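Local structure of spermidine synthase (Corynebacterium glutamicum ATCC 13032, 3GJY) at residues P54-V59 with E69-I74; R165-F168 with I172-Q175; E124-S129 with I143-A148. The protein probably transfers the aminopropyl group of decarboxylated S-adenosylmethionine to putrescine to make spermidine. One frame throughout, in Å; residues are numbered along the deposited sequence.

Interaction 1 of 3, residues P54-V59 with E69-I74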
loop_
_atom_site.group_PDB
_atom_site.type_symbol
_atom_site.label_atom_id
_atom_site.label_comp_id
_atom_site.label_asym_id
_atom_site.label_seq_id
_atom_site.Cartn_x
_atom_site.Cartn_y
_atom_site.Cartn_z
ATOM N N PRO A 54 8.312 4.315 -13.283
ATOM C CA PRO A 54 7.744 2.952 -13.281
ATOM C C PRO A 54 6.803 2.778 -12.085
ATOM O O PRO A 54 7.165 3.132 -10.957
ATOM C CB PRO A 54 8.977 2.063 -13.112
ATOM C CG PRO A 54 10.140 2.915 -13.633
ATOM C CD PRO A 54 9.787 4.341 -13.303
ATOM N N SER A 55 5.587 2.279 -12.325
ATOM C CA SER A 55 4.596 2.266 -11.256
ATOM C C SER A 55 3.951 0.913 -11.007
ATOM O O SER A 55 3.558 0.633 -9.898
ATOM C CB SER A 55 3.549 3.339 -11.477
ATOM O OG SER A 55 4.183 4.592 -11.284
ATOM N N SER A 56 3.778 0.113 -12.039
ATOM C CA SER A 56 3.396 -1.276 -11.814
ATOM C C SER A 56 3.957 -2.177 -12.919
ATOM O O SER A 56 4.407 -1.688 -13.964
ATOM C CB SER A 56 1.876 -1.449 -11.712
ATOM O OG SER A 56 1.630 -2.759 -11.245
ATOM N N HIS A 57 3.963 -3.484 -12.668
ATOM C CA HIS A 57 4.329 -4.457 -13.675
ATOM C C HIS A 57 3.407 -5.638 -13.540
ATOM O O HIS A 57 3.155 -6.078 -12.413
ATOM C CB HIS A 57 5.798 -4.871 -13.530
ATOM C CG HIS A 57 6.215 -5.840 -14.573
ATOM N ND1 HIS A 57 5.947 -7.190 -14.467
ATOM C CD2 HIS A 57 6.806 -5.661 -15.777
ATOM C CE1 HIS A 57 6.350 -7.795 -15.567
ATOM N NE2 HIS A 57 6.895 -6.895 -16.360
ATOM N N ILE A 58 2.876 -6.116 -14.669
ATOM C CA ILE A 58 1.956 -7.257 -14.652
ATOM C C ILE A 58 2.350 -8.266 -15.722
ATOM O O ILE A 58 2.996 -7.913 -16.730
ATOM C CB ILE A 58 0.501 -6.843 -14.865
ATOM C CG1 ILE A 58 0.300 -6.131 -16.213
ATOM C CG2 ILE A 58 0.050 -5.937 -13.707
ATOM C CD1 ILE A 58 -1.167 -5.723 -16.498
ATOM N N VAL A 59 1.988 -9.519 -15.481
ATOM C CA VAL A 59 2.030 -10.532 -16.530
ATOM C C VAL A 59 0.587 -10.983 -16.691
ATOM O O VAL A 59 -0.043 -11.464 -15.730
ATOM C CB VAL A 59 2.929 -11.707 -16.127
ATOM C CG1 VAL A 59 2.861 -12.787 -17.222
ATOM C CG2 VAL A 59 4.394 -11.250 -15.874
ATOM N N GLU A 69 9.352 -4.633 -5.670
ATOM C CA GLU A 69 9.707 -5.200 -4.365
ATOM C C GLU A 69 8.727 -4.815 -3.277
ATOM O O GLU A 69 8.288 -5.653 -2.493
ATOM C CB GLU A 69 11.136 -4.798 -3.944
ATOM C CG GLU A 69 12.218 -5.225 -4.976
ATOM C CD GLU A 69 12.414 -6.723 -5.069
ATOM O OE1 GLU A 69 12.098 -7.442 -4.104
ATOM O OE2 GLU A 69 12.891 -7.199 -6.126
ATOM N N TYR A 70 8.366 -3.540 -3.217
ATOM C CA TYR A 70 7.507 -3.124 -2.109
ATOM C C TYR A 70 6.141 -3.805 -2.194
ATOM O O TYR A 70 5.492 -3.985 -1.173
ATOM C CB TYR A 70 7.326 -1.592 -2.049
ATOM C CG TYR A 70 6.282 -1.037 -3.004
ATOM C CD1 TYR A 70 4.915 -0.990 -2.648
ATOM C CD2 TYR A 70 6.653 -0.506 -4.239
ATOM C CE1 TYR A 70 3.952 -0.483 -3.510
ATOM C CE2 TYR A 70 5.697 0.032 -5.105
ATOM C CZ TYR A 70 4.353 0.021 -4.745
ATOM O OH TYR A 70 3.411 0.552 -5.587
HETATM N N MSE A 71 5.685 -4.149 -3.402
HETATM C CA MSE A 71 4.396 -4.894 -3.538
HETATM C C MSE A 71 4.521 -6.293 -2.985
HETATM O O MSE A 71 3.610 -6.782 -2.296
HETATM C CB MSE A 71 3.955 -4.947 -5.007
HETATM C CG MSE A 71 3.544 -3.619 -5.608
HETATM SE SE MSE A 71 2.719 -3.889 -7.326
HETATM C CE MSE A 71 2.591 -2.035 -7.810
ATOM N N ARG A 72 5.690 -6.914 -3.227
ATOM C CA ARG A 72 5.956 -8.215 -2.618
ATOM C C ARG A 72 5.940 -8.107 -1.088
ATOM O O ARG A 72 5.463 -9.043 -0.398
ATOM C CB ARG A 72 7.319 -8.737 -3.071
ATOM C CG ARG A 72 7.374 -8.965 -4.568
ATOM C CD ARG A 72 8.786 -9.354 -4.997
ATOM N NE ARG A 72 9.167 -10.680 -4.542
ATOM C CZ ARG A 72 8.991 -11.792 -5.258
ATOM N NH1 ARG A 72 8.417 -11.761 -6.464
ATOM N NH2 ARG A 72 9.379 -12.947 -4.759
ATOM N N TRP A 73 6.487 -7.006 -0.563
ATOM C CA TRP A 73 6.547 -6.829 0.900
ATOM C C TRP A 73 5.164 -6.634 1.501
ATOM O O TRP A 73 4.839 -7.223 2.542
ATOM C CB TRP A 73 7.481 -5.677 1.278
ATOM C CG TRP A 73 8.868 -5.845 0.716
ATOM C CD1 TRP A 73 9.445 -6.992 0.235
ATOM C CD2 TRP A 73 9.839 -4.826 0.601
ATOM N NE1 TRP A 73 10.719 -6.738 -0.220
ATOM C CE2 TRP A 73 10.997 -5.414 0.014
ATOM C CE3 TRP A 73 9.863 -3.467 0.946
ATOM C CZ2 TRP A 73 12.156 -4.671 -0.263
ATOM C CZ3 TRP A 73 11.051 -2.726 0.678
ATOM C CH2 TRP A 73 12.162 -3.342 0.087
ATOM N N ILE A 74 4.340 -5.809 0.840
ATOM C CA ILE A 74 2.932 -5.663 1.270
ATOM C C ILE A 74 2.234 -7.045 1.220
ATOM O O ILE A 74 1.523 -7.423 2.164
ATOM C CB ILE A 74 2.173 -4.638 0.421
ATOM C CG1 ILE A 74 2.745 -3.244 0.706
ATOM C CG2 ILE A 74 0.679 -4.688 0.724
ATOM C CD1 ILE A 74 2.255 -2.187 -0.292
HETATM O O HOH W 1 3.997 2.003 -7.756
#
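Met71, present as selenomethionine, carries most of the direct contact with Ser55 and Ser56, and its side chain can be followed outward from helix 69-74. CB leaves the helix in the direction of the strand. CG stands anti to the carbonyl carbon (chi1 -68°) and lies over one face of the Tyr70 ring, 3.7 Å above its plane and displaced toward the rim. Beyond CG the chain is fully extended, so SE carries the terminal methyl straight out to strand 54-59. There CE meets two oxygens: Ser55 O at 3.5 Å and Ser56 OG at 3.6 Å. These are van der Waals contacts, and no direct hydrogen bond joins the segments.

The polar connection runs through a water. It donates to Ser55 O at 2.6 Å and to Tyr70 OH at 2.7 Å, bridging a gap of 4.3 Å between Ser55 O and Tyr70 OH. Its oxygen sits at the edge of the phenol ring, in plane. Tyr70 OH has a further partner in Asp166, and Ser56 OG is hydrogen-bonded to Thr102, so both hydroxyls reach beyond the interface. A classic beta bulge places two consecutive serines, Ser55 and Ser56, opposite Ile48 of the adjoining strand 45-50.

The segment axes cross at -69° and come no nearer than 10.2 Å, a gap that the long Met71 side chain and the water span. Strand 53-59 is the last of the four-stranded antiparallel sheet. Helix 69-85 packs with Met71 against Met103 of helix 102-110 and with Tyr70 against strands 194-202 and 238-245, tying the N-terminal sheet to the Rossmann-like domain.

Interaction 2 of 3, residues R165-F168 with I172-Q175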
loop_
_atom_site.group_PDB
_atom_site.type_symbol
_atom_site.label_atom_id
_atom_site.label_comp_id
_atom_site.label_asym_id
_atom_site.label_seq_id
_atom_site.Cartn_x
_atom_site.Cartn_y
_atom_site.Cartn_z
ATOM N N ARG A 165 -2.518 1.742 1.817
ATOM C CA ARG A 165 -2.276 3.083 1.275
ATOM C C ARG A 165 -1.072 3.010 0.343
ATOM O O ARG A 165 0.050 2.651 0.767
ATOM C CB ARG A 165 -1.955 4.113 2.363
ATOM C CG ARG A 165 -2.038 5.517 1.837
ATOM C CD ARG A 165 -1.257 6.503 2.705
ATOM N NE ARG A 165 0.173 6.274 2.602
ATOM C CZ ARG A 165 1.048 6.720 3.502
ATOM N NH1 ARG A 165 0.646 7.394 4.568
ATOM N NH2 ARG A 165 2.333 6.450 3.341
ATOM N N ASP A 166 -1.287 3.355 -0.917
ATOM C CA ASP A 166 -0.202 3.376 -1.907
ATOM C C ASP A 166 -0.498 4.488 -2.875
ATOM O O ASP A 166 -0.882 4.274 -4.017
ATOM C CB ASP A 166 -0.059 2.019 -2.612
ATOM C CG ASP A 166 1.164 1.942 -3.518
ATOM O OD1 ASP A 166 2.091 2.706 -3.283
ATOM O OD2 ASP A 166 1.169 1.113 -4.468
ATOM N N VAL A 167 -0.338 5.703 -2.368
ATOM C CA VAL A 167 -0.632 6.917 -3.124
ATOM C C VAL A 167 0.647 7.443 -3.793
ATOM O O VAL A 167 1.729 7.474 -3.166
ATOM C CB VAL A 167 -1.371 7.993 -2.235
ATOM C CG1 VAL A 167 -2.649 7.433 -1.677
ATOM C CG2 VAL A 167 -0.540 8.501 -1.110
ATOM N N PHE A 168 0.519 7.872 -5.047
ATOM C CA PHE A 168 1.634 8.585 -5.749
ATOM C C PHE A 168 2.960 7.880 -5.495
ATOM O O PHE A 168 3.940 8.491 -5.023
ATOM C CB PHE A 168 1.695 10.040 -5.288
ATOM C CG PHE A 168 0.387 10.740 -5.403
ATOM C CD1 PHE A 168 -0.134 11.055 -6.661
ATOM C CD2 PHE A 168 -0.331 11.083 -4.265
ATOM C CE1 PHE A 168 -1.348 11.714 -6.785
ATOM C CE2 PHE A 168 -1.562 11.745 -4.370
ATOM C CZ PHE A 168 -2.067 12.069 -5.643
ATOM N N ILE A 172 7.304 11.383 -2.088
ATOM C CA ILE A 172 6.991 11.572 -0.677
ATOM C C ILE A 172 5.463 11.741 -0.545
ATOM O O ILE A 172 4.799 12.388 -1.368
ATOM C CB ILE A 172 7.790 12.765 -0.058
ATOM C CG1 ILE A 172 7.365 14.097 -0.694
ATOM C CG2 ILE A 172 9.320 12.505 -0.192
ATOM C CD1 ILE A 172 7.534 15.325 0.214
ATOM N N THR A 173 4.881 11.124 0.470
ATOM C CA THR A 173 3.422 11.075 0.475
ATOM C C THR A 173 2.846 12.495 0.759
ATOM O O THR A 173 3.429 13.182 1.589
ATOM C CB THR A 173 2.938 9.889 1.368
ATOM O OG1 THR A 173 1.797 10.243 2.147
ATOM C CG2 THR A 173 4.088 9.345 2.278
ATOM N N PRO A 174 1.767 12.933 0.044
ATOM C CA PRO A 174 1.142 14.208 0.478
ATOM C C PRO A 174 0.825 14.224 1.956
ATOM O O PRO A 174 0.450 13.189 2.546
ATOM C CB PRO A 174 -0.147 14.292 -0.315
ATOM C CG PRO A 174 0.100 13.436 -1.528
ATOM C CD PRO A 174 1.020 12.339 -1.084
ATOM N N GLN A 175 0.960 15.406 2.551
ATOM C CA GLN A 175 0.919 15.542 3.985
ATOM C C GLN A 175 -0.398 15.046 4.564
ATOM O O GLN A 175 -0.398 14.422 5.655
ATOM C CB GLN A 175 1.181 17.014 4.356
ATOM C CG GLN A 175 1.519 17.211 5.822
ATOM C CD GLN A 175 0.305 17.525 6.628
ATOM O OE1 GLN A 175 -0.807 17.499 6.103
ATOM N NE2 GLN A 175 0.489 17.802 7.925
#
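One face of the Arg165 guanidinium carries Thr173 OG1, 3.8 Å above the plane and over its centre, and the two side chains cross at about a right angle. This is contact without a hydrogen bond: NH1 makes a salt bridge with Glu212, and NH2 is hydrogen-bonded to Asn199 O. The threonine methyl CG2 rests 3.5 Å from Arg165 NH2. A bend at chi3 (69°) in an otherwise extended arginine chain turns its head to meet the threonine. The Phe168 ring is approached obliquely by the Pro174 ring, whose CG lies 3.6 Å from Phe168 CD2.

Arg165 ends strand 160-165, the fourth strand of the Rossmann-like sheet in chain order, and both segments belong to the loop that runs on to helix 180-189. That position is consistent with the gatekeeping loop of spermidine synthases. Phe168 has backbone angles of 44°/56°, in the left-handed helical region, where the loop turns.

Between the arginine and phenylalanine contacts, Val167 CG2 reaches Pro174 CD at 4.1 Å, an apolar touch; the Val167 side chain also meets Phe177. Thr173 OG1 makes a weak hydrogen bond to Pro174 O (3.3 Å), within its own segment.

Interaction 3 of 3, residues E124-S129 with I143-A148. With FMT (formic acid), chain B.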
loop_
_atom_site.group_PDB
_atom_site.type_symbol
_atom_site.label_atom_id
_atom_site.label_comp_id
_atom_site.label_asym_id
_atom_site.label_seq_id
_atom_site.Cartn_x
_atom_site.Cartn_y
_atom_site.Cartn_z
ATOM N N GLU A 124 -8.829 8.257 -16.170
ATOM C CA GLU A 124 -8.281 7.574 -17.317
ATOM C C GLU A 124 -7.440 6.374 -16.890
ATOM O O GLU A 124 -7.504 5.310 -17.512
ATOM C CB GLU A 124 -7.467 8.542 -18.207
ATOM C CG GLU A 124 -6.860 7.863 -19.458
ATOM C CD GLU A 124 -7.893 7.383 -20.482
ATOM O OE1 GLU A 124 -9.128 7.518 -20.281
ATOM O OE2 GLU A 124 -7.423 6.847 -21.507
ATOM N N LEU A 125 -6.670 6.520 -15.803
ATOM C CA LEU A 125 -5.973 5.359 -15.280
ATOM C C LEU A 125 -6.981 4.289 -14.839
ATOM O O LEU A 125 -6.770 3.098 -15.097
ATOM C CB LEU A 125 -5.047 5.702 -14.113
ATOM C CG LEU A 125 -4.241 4.537 -13.556
ATOM C CD1 LEU A 125 -3.388 3.855 -14.658
ATOM C CD2 LEU A 125 -3.324 5.104 -12.470
ATOM N N ALA A 126 -8.074 4.707 -14.195
ATOM C CA ALA A 126 -9.134 3.779 -13.823
ATOM C C ALA A 126 -9.708 3.045 -15.037
ATOM O O ALA A 126 -9.910 1.821 -14.992
ATOM C CB ALA A 126 -10.243 4.538 -13.029
ATOM N N ARG A 127 -9.944 3.787 -16.129
ATOM C CA ARG A 127 -10.532 3.178 -17.336
ATOM C C ARG A 127 -9.541 2.177 -17.965
ATOM O O ARG A 127 -9.932 1.050 -18.313
ATOM C CB ARG A 127 -10.886 4.292 -18.339
ATOM C CG ARG A 127 -11.683 3.778 -19.528
ATOM C CD ARG A 127 -11.877 4.851 -20.587
ATOM N NE ARG A 127 -10.631 5.197 -21.260
ATOM C CZ ARG A 127 -10.093 4.498 -22.257
ATOM N NH1 ARG A 127 -10.691 3.404 -22.712
ATOM N NH2 ARG A 127 -8.960 4.907 -22.817
ATOM N N LEU A 128 -8.253 2.568 -18.078
ATOM C CA LEU A 128 -7.230 1.652 -18.624
ATOM C C LEU A 128 -7.087 0.400 -17.766
ATOM O O LEU A 128 -6.871 -0.679 -18.284
ATOM C CB LEU A 128 -5.859 2.351 -18.736
ATOM C CG LEU A 128 -5.783 3.408 -19.825
ATOM C CD1 LEU A 128 -4.442 4.164 -19.722
ATOM C CD2 LEU A 128 -5.939 2.786 -21.203
ATOM N N SER A 129 -7.174 0.557 -16.432
ATOM C CA SER A 129 -7.068 -0.596 -15.544
ATOM C C SER A 129 -8.168 -1.608 -15.827
ATOM O O SER A 129 -7.899 -2.821 -15.994
ATOM C CB SER A 129 -7.109 -0.210 -14.069
ATOM O OG SER A 129 -6.004 0.631 -13.729
ATOM N N ILE A 143 -13.493 -0.239 -8.747
ATOM C CA ILE A 143 -12.738 1.041 -8.776
ATOM C C ILE A 143 -13.679 2.197 -8.498
ATOM O O ILE A 143 -14.751 2.300 -9.119
ATOM C CB ILE A 143 -12.012 1.257 -10.129
ATOM C CG1 ILE A 143 -11.155 0.013 -10.494
ATOM C CG2 ILE A 143 -11.205 2.544 -10.102
ATOM C CD1 ILE A 143 -10.715 -0.018 -11.934
ATOM N N ARG A 144 -13.301 3.036 -7.544
ATOM C CA ARG A 144 -14.015 4.285 -7.289
ATOM C C ARG A 144 -13.073 5.414 -7.683
ATOM O O ARG A 144 -11.960 5.493 -7.139
ATOM C CB ARG A 144 -14.388 4.367 -5.795
ATOM C CG ARG A 144 -15.094 5.621 -5.420
ATOM C CD ARG A 144 -15.542 5.608 -3.983
ATOM N NE ARG A 144 -16.066 6.920 -3.653
ATOM C CZ ARG A 144 -16.665 7.189 -2.498
ATOM N NH1 ARG A 144 -16.811 6.234 -1.604
ATOM N NH2 ARG A 144 -17.099 8.409 -2.267
ATOM N N VAL A 145 -13.534 6.305 -8.569
ATOM C CA VAL A 145 -12.719 7.451 -8.990
ATOM C C VAL A 145 -13.088 8.592 -8.046
ATOM O O VAL A 145 -14.226 9.116 -8.082
ATOM C CB VAL A 145 -12.967 7.824 -10.442
ATOM C CG1 VAL A 145 -12.160 9.079 -10.791
ATOM C CG2 VAL A 145 -12.556 6.646 -11.323
ATOM N N ASP A 146 -12.153 8.922 -7.143
ATOM C CA ASP A 146 -12.435 9.875 -6.070
ATOM C C ASP A 146 -11.126 10.302 -5.422
ATOM O O ASP A 146 -10.086 9.693 -5.683
ATOM C CB ASP A 146 -13.326 9.206 -5.014
ATOM C CG ASP A 146 -14.369 10.146 -4.432
ATOM O OD1 ASP A 146 -14.087 11.342 -4.262
ATOM O OD2 ASP A 146 -15.484 9.663 -4.139
ATOM N N ASP A 147 -11.210 11.320 -4.554
ATOM C CA ASP A 147 -10.066 11.692 -3.726
ATOM C C ASP A 147 -10.030 10.762 -2.513
ATOM O O ASP A 147 -10.963 10.661 -1.737
ATOM C CB ASP A 147 -10.096 13.158 -3.287
ATOM C CG ASP A 147 -9.254 13.420 -2.036
ATOM O OD1 ASP A 147 -8.116 12.898 -1.898
ATOM O OD2 ASP A 147 -9.750 14.162 -1.169
ATOM N N ALA A 148 -8.921 10.048 -2.397
ATOM C CA ALA A 148 -8.774 9.069 -1.328
ATOM C C ALA A 148 -8.856 9.643 0.090
ATOM O O ALA A 148 -9.321 8.939 1.014
ATOM C CB ALA A 148 -7.486 8.268 -1.512
HETATM C C FMT B . -4.885 2.608 -10.491
HETATM O O1 FMT B . -5.437 2.115 -11.472
HETATM O O2 FMT B . -5.381 2.679 -9.370
#
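Ser129, whose CB lies 4.2 Å from Ile143 CD1, places its hydroxyl between the helix backbone and a bound small molecule. Its OG is 2.8 Å from O1 of a formic acid molecule, probably left from the crystallisation liquor, and 2.9 Å from Leu125 O one helical turn back. Leu125 lines the same formic acid molecule with CG and CD2.

The side-chain contacts across the interface are apolar, with one methyl also against a backbone carbonyl oxygen. Ala126 CB points at the strand and meets two branched residues there, 3.7 Å from Ile143 CG2 and 3.6 Å from Val145 CG2. With chi1 of -52°, Ile143 sends CG2 to that methyl while its other branch reaches toward the helix, where CD1 meets Ala126 O at 3.7 Å. The segment axes approach to 9.1 Å with the small Ala126 at the point of contact, consistent with close approach, and run nearly antiparallel at 161°. This is the packing of helix against the following strand in a beta-alpha-beta unit, strand 115-120, helix 123-132 and strand 141-145, the last being an outermost strand of the mixed sheet.

Charges lie on the sides facing away from the interface. Arg127 grips Glu124 side-on, NE to OE1 and NH2 to OE2, the first bond close to straight (176°) and lying in the guanidinium plane; this pair belongs to the helix alone.

With no hydrogen bond or salt bridge joining helix to strand, the 145 Å² buried between them rests on methyl and other van der Waals contacts, while the salt bridge of Arg127 stays within its own segment.

How the interactions relate
Along the chain the order is interaction 1, interaction 3, then interaction 2, with centres 16 to 18 Å apart. Interactions 1 and 2 touch directly: Tyr70 OH lies 2.6 Å from Asp166 OD2, a probable hydrogen bond. It connects helix 69-85, next to the N-terminal sheet, to the loop after strand 160-165, consistent with the two parts meeting near the likely active-site side. Interaction 3 touches neither; its nearest atoms are about 5 Å from interaction 2 and about 7 Å from interaction 1. It packs one edge strand, 141-145, of the mixed sheet that also holds the more central 160-165, whereas strand 53-59 closes the separate antiparallel sheet.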